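CBS domain protein/ACT domain protein (Thermotoga maritima, PDB 1VR9) is of unknown function but carries a pair of CBS domains joined to an ACT domain, and is only tentatively linked to magnesium binding and transport. Local coordinates at residues 35-38 with 39-43; 91-94 with 95-98. All blocks are in the same frame, centred on the assembly; numbering follows the deposited sequence.

Interaction 1: residues 35-38 with 39-43; sequences CLHR and MRQYQ
The carbonyl oxygen of R38 is gripped twice: Y42 N gives it the main bond at 3.2 Å, and Q41 N adds a weak one, bent to 122°. The Y42 ring also turns its edge to this oxygen, CD2 lying 3.5 Å from R38 O. At the far end of that ring the hydroxyl bonds to D22, so tyrosine suits a place where a flat side chain must reach from the helix end to a polar partner. One residue back, Q41 N bonds to H37 O, and the Q41 side chain doubles back over H37. With Q41 CG beside the backbone N (chi1 -65°), that methylene lies over one face of the H37 imidazole, a CH-pi contact 3.9 Å from the ring centroid, and the bend at the next bond lays the amide nearly parallel to the ring, the planes 16° apart. R40 reaches the same histidine differently: its NH2 comes to the ring edge, in the plane, 3.6 Å from H37 ND1, and its guanidinium lays one face over H37 CA. These long polar chains suit the outer side of helix 32-41, which crosses between strands 25-27 and 46-50 in a beta-alpha-beta unit of the first CBS domain. The buried C35 and selenomethionine M39 take the inner side, both touching C47 of strand 46-50. L36 stands at the margin, packing on L70 while its CB lies against R40 NH1. The helix ends in a Schellman motif, with Q43 at positive phi as its C-prime residue and Q43 N weakly bonded to R40 O.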
# COMPACT_ATOMS: atom_id res chain seq x y z
N CYS A 35 -5.48 3.27 12.65
CA CYS A 35 -5.54 2.72 11.31
C CYS A 35 -6.86 3.08 10.64
O CYS A 35 -6.88 3.55 9.52
CB CYS A 35 -5.40 1.21 11.36
SG CYS A 35 -5.10 0.48 9.80
N LEU A 36 -7.96 2.94 11.36
CA LEU A 36 -9.27 3.30 10.84
C LEU A 36 -9.30 4.78 10.45
O LEU A 36 -9.86 5.15 9.42
CB LEU A 36 -10.37 2.96 11.86
CG LEU A 36 -10.66 1.47 12.03
CD1 LEU A 36 -11.66 1.30 13.18
CD2 LEU A 36 -11.18 0.85 10.75
N HIS A 37 -8.71 5.63 11.28
CA HIS A 37 -8.70 7.05 11.00
C HIS A 37 -7.94 7.35 9.69
O HIS A 37 -8.42 8.10 8.84
CB HIS A 37 -8.11 7.82 12.18
CG HIS A 37 -7.88 9.27 11.90
ND1 HIS A 37 -8.90 10.19 11.80
CD2 HIS A 37 -6.74 9.96 11.65
CE1 HIS A 37 -8.40 11.38 11.51
NE2 HIS A 37 -7.09 11.27 11.44
N ARG A 38 -6.77 6.78 9.53
CA ARG A 38 -5.99 6.99 8.29
C ARG A 38 -6.79 6.59 7.06
O ARG A 38 -6.80 7.33 6.07
CB ARG A 38 -4.67 6.20 8.31
CG ARG A 38 -3.65 6.80 9.12
CD ARG A 38 -2.95 7.98 8.42
NE ARG A 38 -2.73 9.05 9.38
CZ ARG A 38 -3.22 10.29 9.32
NH1 ARG A 38 -4.00 10.74 8.31
NH2 ARG A 38 -2.91 11.10 10.30
N MSE A 39 -7.47 5.45 7.12
CA MSE A 39 -8.27 4.97 5.99
C MSE A 39 -9.41 5.95 5.74
O MSE A 39 -9.72 6.23 4.59
CB MSE A 39 -8.84 3.57 6.18
CG MSE A 39 -8.05 2.61 6.96
SE MSE A 39 -8.85 0.81 7.01
CE MSE A 39 -7.44 -0.02 6.08
N ARG A 40 -10.04 6.48 6.79
CA ARG A 40 -11.09 7.50 6.59
C ARG A 40 -10.54 8.76 5.91
O ARG A 40 -11.23 9.39 5.09
CB ARG A 40 -11.75 7.94 7.90
CG ARG A 40 -12.79 6.99 8.46
CD ARG A 40 -13.62 7.70 9.54
NE ARG A 40 -12.82 8.21 10.65
CZ ARG A 40 -12.36 7.46 11.66
NH1 ARG A 40 -12.62 6.16 11.73
NH2 ARG A 40 -11.63 8.03 12.61
N GLN A 41 -9.31 9.13 6.22
CA GLN A 41 -8.74 10.39 5.67
C GLN A 41 -8.51 10.23 4.17
O GLN A 41 -8.59 11.19 3.42
CB GLN A 41 -7.43 10.78 6.41
CG GLN A 41 -7.66 11.12 7.87
CD GLN A 41 -8.57 12.34 8.07
OE1 GLN A 41 -8.17 13.46 7.80
NE2 GLN A 41 -9.79 12.12 8.56
N TYR A 42 -8.24 8.99 3.74
CA TYR A 42 -8.02 8.68 2.34
C TYR A 42 -9.25 8.06 1.68
O TYR A 42 -9.19 7.66 0.51
CB TYR A 42 -6.80 7.78 2.17
CG TYR A 42 -5.51 8.55 2.28
CD1 TYR A 42 -4.98 9.16 1.15
CD2 TYR A 42 -4.87 8.72 3.49
CE1 TYR A 42 -3.84 9.91 1.23
CE2 TYR A 42 -3.69 9.48 3.59
CZ TYR A 42 -3.18 10.05 2.43
OH TYR A 42 -2.02 10.79 2.44
N GLN A 43 -10.36 8.00 2.43
CA GLN A 43 -11.63 7.49 1.94
C GLN A 43 -11.44 6.14 1.27
O GLN A 43 -11.87 5.93 0.12
CB GLN A 43 -12.28 8.49 0.99
CG GLN A 43 -12.42 9.89 1.59
CD GLN A 43 -13.27 10.82 0.77
OE1 GLN A 43 -12.77 11.82 0.24
NE2 GLN A 43 -14.56 10.51 0.65

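Interaction 2: residues 91-94 with 95-98; sequences ITHA and LLLF
H93 and L97, one turn apart on helix 91-100, meet through the face of the imidazole. From CB the H93 side chain runs to CG anti to the backbone N (chi1 -178°), which swings the ring along the helix toward the residues that follow. Beyond CG, the ring atom CD2 of H93 lies 4.2 Å from L97 CD2, and NE2 comes closer to that same methyl, at 3.8 Å. CE1 reaches L96 as well, standing 4.0 Å from L96 CD2. The L97 methyl sits over the ring as a CH-pi contact, 25° off the normal and displaced toward the rim. Histidine suits this half-covered position because its flat ring gives a methyl a face to rest on, while V85 of strand 85-86 also touches it. Cutting H93 back to an alanine is likely to leave the CD2 methyl of L97 without its aromatic cover and to open a gap on the side of V85. The backbone beneath is loosely bonded at first: L96 N reaches H93 O only weakly. Two residues beyond L96, F98 N gives A94 O a nearly straight bond of 2.9 Å, and the F98 ring brings CD2 to 3.4 Å from A94 O. A94, with no more than a methyl, lets the helix lie close to L106 and F124, and its CB meets F98 CE2 at 4.4 Å. The F98 ring in turn meets that of F124, the planes at about 45°. Apolar residues facing a strand and a second helix in this way belong to the beta-alpha-beta unit of the second CBS domain, strand 85-86, helix 91-100 and strand 105-109.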
# COMPACT_ATOMS: atom_id res chain seq x y z
N ILE A 91 6.42 -0.09 -15.12
CA ILE A 91 5.03 0.05 -14.72
C ILE A 91 4.19 -1.15 -15.22
O ILE A 91 3.25 -1.58 -14.56
CB ILE A 91 4.45 1.44 -15.14
CG1 ILE A 91 3.20 1.79 -14.34
CG2 ILE A 91 4.22 1.49 -16.64
CD1 ILE A 91 3.40 1.92 -12.84
N THR A 92 4.57 -1.73 -16.37
CA THR A 92 3.98 -2.98 -16.85
C THR A 92 4.07 -4.14 -15.85
O THR A 92 3.21 -5.02 -15.84
CB THR A 92 4.60 -3.42 -18.21
OG1 THR A 92 6.02 -3.50 -18.09
CG2 THR A 92 4.23 -2.44 -19.30
N HIS A 93 5.10 -4.16 -15.00
CA HIS A 93 5.22 -5.16 -13.94
C HIS A 93 4.15 -5.01 -12.85
O HIS A 93 3.65 -6.01 -12.32
CB HIS A 93 6.59 -5.10 -13.29
CG HIS A 93 6.79 -6.14 -12.23
ND1 HIS A 93 6.60 -7.49 -12.47
CD2 HIS A 93 7.14 -6.03 -10.93
CE1 HIS A 93 6.84 -8.16 -11.36
NE2 HIS A 93 7.17 -7.30 -10.41
N ALA A 94 3.79 -3.77 -12.53
CA ALA A 94 2.70 -3.48 -11.60
C ALA A 94 1.38 -4.13 -12.04
O ALA A 94 0.54 -4.47 -11.21
CB ALA A 94 2.52 -1.98 -11.45
N LEU A 95 1.19 -4.30 -13.35
CA LEU A 95 -0.01 -4.95 -13.87
C LEU A 95 -0.13 -6.35 -13.28
O LEU A 95 -1.22 -6.77 -12.86
CB LEU A 95 0.00 -5.02 -15.41
CG LEU A 95 -1.18 -5.67 -16.15
CD1 LEU A 95 -2.50 -5.17 -15.64
CD2 LEU A 95 -1.08 -5.42 -17.65
N LEU A 96 0.99 -7.07 -13.20
CA LEU A 96 0.96 -8.40 -12.64
C LEU A 96 0.56 -8.43 -11.15
O LEU A 96 -0.08 -9.38 -10.70
CB LEU A 96 2.33 -9.08 -12.83
CG LEU A 96 2.48 -10.52 -12.33
CD1 LEU A 96 1.94 -11.47 -13.37
CD2 LEU A 96 3.94 -10.83 -11.98
N LEU A 97 1.00 -7.44 -10.37
CA LEU A 97 0.63 -7.36 -8.95
C LEU A 97 -0.84 -6.99 -8.79
O LEU A 97 -1.52 -7.56 -7.94
CB LEU A 97 1.49 -6.36 -8.19
CG LEU A 97 2.90 -6.77 -7.76
CD1 LEU A 97 2.84 -7.82 -6.67
CD2 LEU A 97 3.70 -7.28 -8.91
N PHE A 98 -1.33 -6.02 -9.56
CA PHE A 98 -2.75 -5.65 -9.48
C PHE A 98 -3.67 -6.79 -9.94
O PHE A 98 -4.79 -6.93 -9.43
CB PHE A 98 -3.08 -4.34 -10.23
CG PHE A 98 -2.60 -3.07 -9.53
CD1 PHE A 98 -3.08 -2.71 -8.28
CD2 PHE A 98 -1.74 -2.18 -10.19
CE1 PHE A 98 -2.69 -1.53 -7.67
CE2 PHE A 98 -1.34 -1.01 -9.58
CZ PHE A 98 -1.79 -0.68 -8.31

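From the N terminus the chain runs through strand 25-27 into helix 32-41, where interaction 1 spans the last turns before strand 46-50. Strand 56-61 then completes the first small mixed sheet. After strand 85-86 comes helix 91-100, most of which is spanned by interaction 2, followed by strands 105-109 and 115-120 and helix 121-130. Neither contact closes a long loop, since each joins neighbouring turns of one helix; they stand in series, neither nesting nor crossing. The centres of interactions 1 and 2 are about 25 Å apart, on opposite sides of the chain's centre. The two helices occupy equivalent places in the paired CBS domains, each linking the two parallel strands of its own sheet.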